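Side-chain contact in cellulosomal scaffoldin adaptor protein B (PDB 3FNK), which contributes a type II cohesin module, a dockerin-binding domain through which this adaptor scaffoldin probably helps assemble the cellulosome: residues G15-A20 and I26-V31. Sequence-based numbering, arbitrary orientation.
Sequences GYDKNA and IIKATV
G15 O accepts the backbone N-H of T30 at 2.9 Å, nearly straight at 168°, and a second hydrogen from an ordered water. The threonine hydroxyl donates to this same water, which OG1 reaches by lying beside the backbone N of T30 (chi1 -59°). G15 N returns a bond to T30 O, closing the antiparallel hydrogen-bonded pair. One residue on, in the non-hydrogen-bonded pair, A29 CB meets the edge of the Y16 ring, in its plane, 3.9 Å from CE1, while I27 CG2 packs against Y16 CB at 3.8 Å. The same methyl lies 3.2 Å from K18 O, a buried carbonyl oxygen with no polar partner in the model. Beyond the strand end, D17 takes over: its N binds K28 O at 3.1 Å, and a chi1 of 69° folds its carboxylate toward K28, whose N-H comes down on OD1 at 3.2 Å, well out of the carboxylate plane. OD2 rests on the K28 CG–CE chain, but K28 NZ is 4.5 Å from D17 OD2, beyond a salt bridge, and bonds P58 O instead. The pairing of this cohesin hairpin thus continues past strand 11-16, the D17 carboxylate replacing a backbone carbonyl as acceptor for K28 N-H, with at most a weak attraction from the lysine charge.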
ATOM      1  N   GLY A  15       1.145  -4.414  -6.727  1.00 34.62           N
ATOM      2  CA  GLY A  15       0.843  -4.898  -8.092  1.00 36.54           C
ATOM      3  C   GLY A  15      -0.116  -3.973  -8.865  1.00 37.73           C
ATOM      4  O   GLY A  15      -0.984  -3.327  -8.247  1.00 38.33           O
ATOM      5  N   TYR A  16       0.060  -3.883 -10.188  1.00 37.89           N
ATOM      6  CA  TYR A  16      -0.833  -3.115 -11.091  1.00 38.91           C
ATOM      7  C   TYR A  16      -1.784  -4.000 -11.825  1.00 39.83           C
ATOM      8  O   TYR A  16      -1.425  -5.105 -12.213  1.00 41.01           O
ATOM      9  CB  TYR A  16      -0.052  -2.347 -12.137  1.00 38.13           C
ATOM     10  CG  TYR A  16       0.973  -1.419 -11.572  1.00 38.18           C
ATOM     11  CD1 TYR A  16       0.646  -0.548 -10.537  1.00 37.72           C
ATOM     12  CD2 TYR A  16       2.283  -1.390 -12.080  1.00 38.86           C
ATOM     13  CE1 TYR A  16       1.589   0.303 -10.002  1.00 36.97           C
ATOM     14  CE2 TYR A  16       3.245  -0.515 -11.550  1.00 37.92           C
ATOM     15  CZ  TYR A  16       2.879   0.323 -10.513  1.00 39.38           C
ATOM     16  OH  TYR A  16       3.785   1.208  -9.952  1.00 44.61           O
ATOM     17  N   ASP A  17      -3.003  -3.532 -12.052  1.00 40.78           N
ATOM     18  CA  ASP A  17      -3.877  -4.298 -12.909  1.00 41.36           C
ATOM     19  C   ASP A  17      -3.454  -4.160 -14.379  1.00 42.53           C
ATOM     20  O   ASP A  17      -3.827  -4.984 -15.187  1.00 42.98           O
ATOM     21  CB  ASP A  17      -5.373  -4.025 -12.652  1.00 41.35           C
ATOM     22  CG  ASP A  17      -5.825  -2.633 -13.068  1.00 39.92           C
ATOM     23  OD1 ASP A  17      -5.014  -1.739 -13.383  1.00 37.58           O
ATOM     24  OD2 ASP A  17      -7.052  -2.434 -13.065  1.00 43.12           O
ATOM     25  N   LYS A  18      -2.649  -3.136 -14.682  1.00 43.83           N
ATOM     26  CA  LYS A  18      -1.998  -2.968 -15.978  1.00 45.52           C
ATOM     27  C   LYS A  18      -0.732  -2.118 -15.887  1.00 46.07           C
ATOM     28  O   LYS A  18      -0.624  -1.211 -15.049  1.00 46.17           O
ATOM     29  CB  LYS A  18      -2.960  -2.392 -17.031  1.00 46.24           C
ATOM     30  CG  LYS A  18      -3.191  -0.888 -16.918  1.00 47.83           C
ATOM     31  CD  LYS A  18      -4.499  -0.476 -17.569  1.00 52.06           C
ATOM     32  CE  LYS A  18      -5.667  -1.175 -16.911  1.00 52.74           C
ATOM     33  NZ  LYS A  18      -6.863  -0.293 -16.941  1.00 55.00           N
ATOM     34  N   ASN A  19       0.193  -2.415 -16.796  1.00 46.60           N
ATOM     35  CA  ASN A  19       1.519  -1.803 -16.929  1.00 47.81           C
ATOM     36  C   ASN A  19       1.512  -0.590 -17.849  1.00 48.58           C
ATOM     37  O   ASN A  19       2.400   0.278 -17.794  1.00 48.57           O
ATOM     38  CB  ASN A  19       2.498  -2.861 -17.490  1.00 47.86           C
ATOM     39  CG  ASN A  19       1.775  -4.008 -18.284  1.00 49.27           C
ATOM     40  OD1 ASN A  19       0.615  -3.876 -18.725  1.00 47.54           O
ATOM     41  ND2 ASN A  19       2.476  -5.135 -18.455  1.00 51.17           N
ATOM     42  N   ALA A  20       0.493  -0.528 -18.700  1.00 50.10           N
ATOM     43  CA  ALA A  20       0.384   0.549 -19.700  1.00 51.59           C
ATOM     44  C   ALA A  20      -1.025   1.117 -19.792  1.00 51.84           C
ATOM     45  O   ALA A  20      -2.003   0.361 -19.742  1.00 51.96           O
ATOM     46  CB  ALA A  20       0.843   0.047 -21.085  1.00 51.63           C
ATOM     47  N   ILE A  26      -7.158   5.037 -15.727  1.00 49.25           N
ATOM     48  CA  ILE A  26      -6.754   4.716 -14.350  0.50 48.66           C
ATOM     49  C   ILE A  26      -6.159   3.308 -14.242  1.00 48.17           C
ATOM     50  O   ILE A  26      -6.736   2.324 -14.736  1.00 47.78           O
ATOM     51  CB  ILE A  26      -7.926   4.837 -13.318  0.50 48.67           C
ATOM     52  CG1 ILE A  26      -9.038   3.819 -13.621  0.50 48.64           C
ATOM     53  CG2 ILE A  26      -8.483   6.266 -13.267  0.50 48.40           C
ATOM     54  CD1 ILE A  26      -9.516   3.054 -12.405  0.50 48.04           C
ATOM     55  N   ILE A  27      -4.997   3.227 -13.604  1.00 47.28           N
ATOM     56  CA  ILE A  27      -4.388   1.950 -13.218  1.00 45.52           C
ATOM     57  C   ILE A  27      -4.654   1.787 -11.716  1.00 44.39           C
ATOM     58  O   ILE A  27      -4.390   2.728 -10.935  1.00 43.94           O
ATOM     59  CB  ILE A  27      -2.876   1.973 -13.426  1.00 45.67           C
ATOM     60  CG1 ILE A  27      -2.537   2.253 -14.900  1.00 46.42           C
ATOM     61  CG2 ILE A  27      -2.251   0.657 -12.953  1.00 45.81           C
ATOM     62  CD1 ILE A  27      -1.182   2.912 -15.101  1.00 45.03           C
ATOM     63  N   LYS A  28      -5.180   0.633 -11.304  1.00 42.08           N
ATOM     64  CA  LYS A  28      -5.224   0.353  -9.880  1.00 41.00           C
ATOM     65  C   LYS A  28      -3.993  -0.371  -9.326  1.00 39.89           C
ATOM     66  O   LYS A  28      -3.591  -1.440  -9.818  1.00 39.73           O
ATOM     67  CB  LYS A  28      -6.533  -0.275  -9.414  1.00 41.27           C
ATOM     68  CG  LYS A  28      -6.909  -1.582  -9.974  1.00 42.85           C
ATOM     69  CD  LYS A  28      -8.457  -1.643 -10.062  1.00 44.02           C
ATOM     70  CE  LYS A  28      -8.952  -0.527 -10.965  1.00 47.63           C
ATOM     71  NZ  LYS A  28     -10.442  -0.296 -10.947  1.00 51.31           N
ATOM     72  N   ALA A  29      -3.389   0.276  -8.328  1.00 37.33           N
ATOM     73  CA  ALA A  29      -2.214  -0.216  -7.630  1.00 35.36           C
ATOM     74  C   ALA A  29      -2.679  -0.797  -6.308  1.00 34.50           C
ATOM     75  O   ALA A  29      -3.376  -0.114  -5.544  1.00 33.07           O
ATOM     76  CB  ALA A  29      -1.238   0.912  -7.409  1.00 35.03           C
ATOM     77  N   THR A  30      -2.339  -2.065  -6.078  1.00 33.29           N
ATOM     78  CA  THR A  30      -2.760  -2.830  -4.896  1.00 32.45           C
ATOM     79  C   THR A  30      -1.537  -3.142  -4.016  1.00 31.86           C
ATOM     80  O   THR A  30      -0.555  -3.733  -4.493  1.00 31.76           O
ATOM     81  CB  THR A  30      -3.435  -4.137  -5.277  1.00 32.36           C
ATOM     82  OG1 THR A  30      -4.587  -3.862  -6.081  1.00 33.86           O
ATOM     83  CG2 THR A  30      -3.856  -4.910  -4.052  1.00 30.60           C
ATOM     84  N   VAL A  31      -1.596  -2.713  -2.748  1.00 30.33           N
ATOM     85  CA  VAL A  31      -0.549  -2.993  -1.763  1.00 28.19           C
ATOM     86  C   VAL A  31      -0.981  -4.333  -1.189  1.00 27.55           C
ATOM     87  O   VAL A  31      -2.143  -4.510  -0.853  1.00 27.31           O
ATOM     88  CB  VAL A  31      -0.466  -1.894  -0.646  1.00 28.41           C
ATOM     89  CG1 VAL A  31       0.538  -2.287   0.463  1.00 27.76           C
ATOM     90  CG2 VAL A  31      -0.093  -0.542  -1.233  1.00 25.57           C
TER
HETATM   91  O   HOH W   1      -3.978  -3.543  -8.719  1.00 33.99           O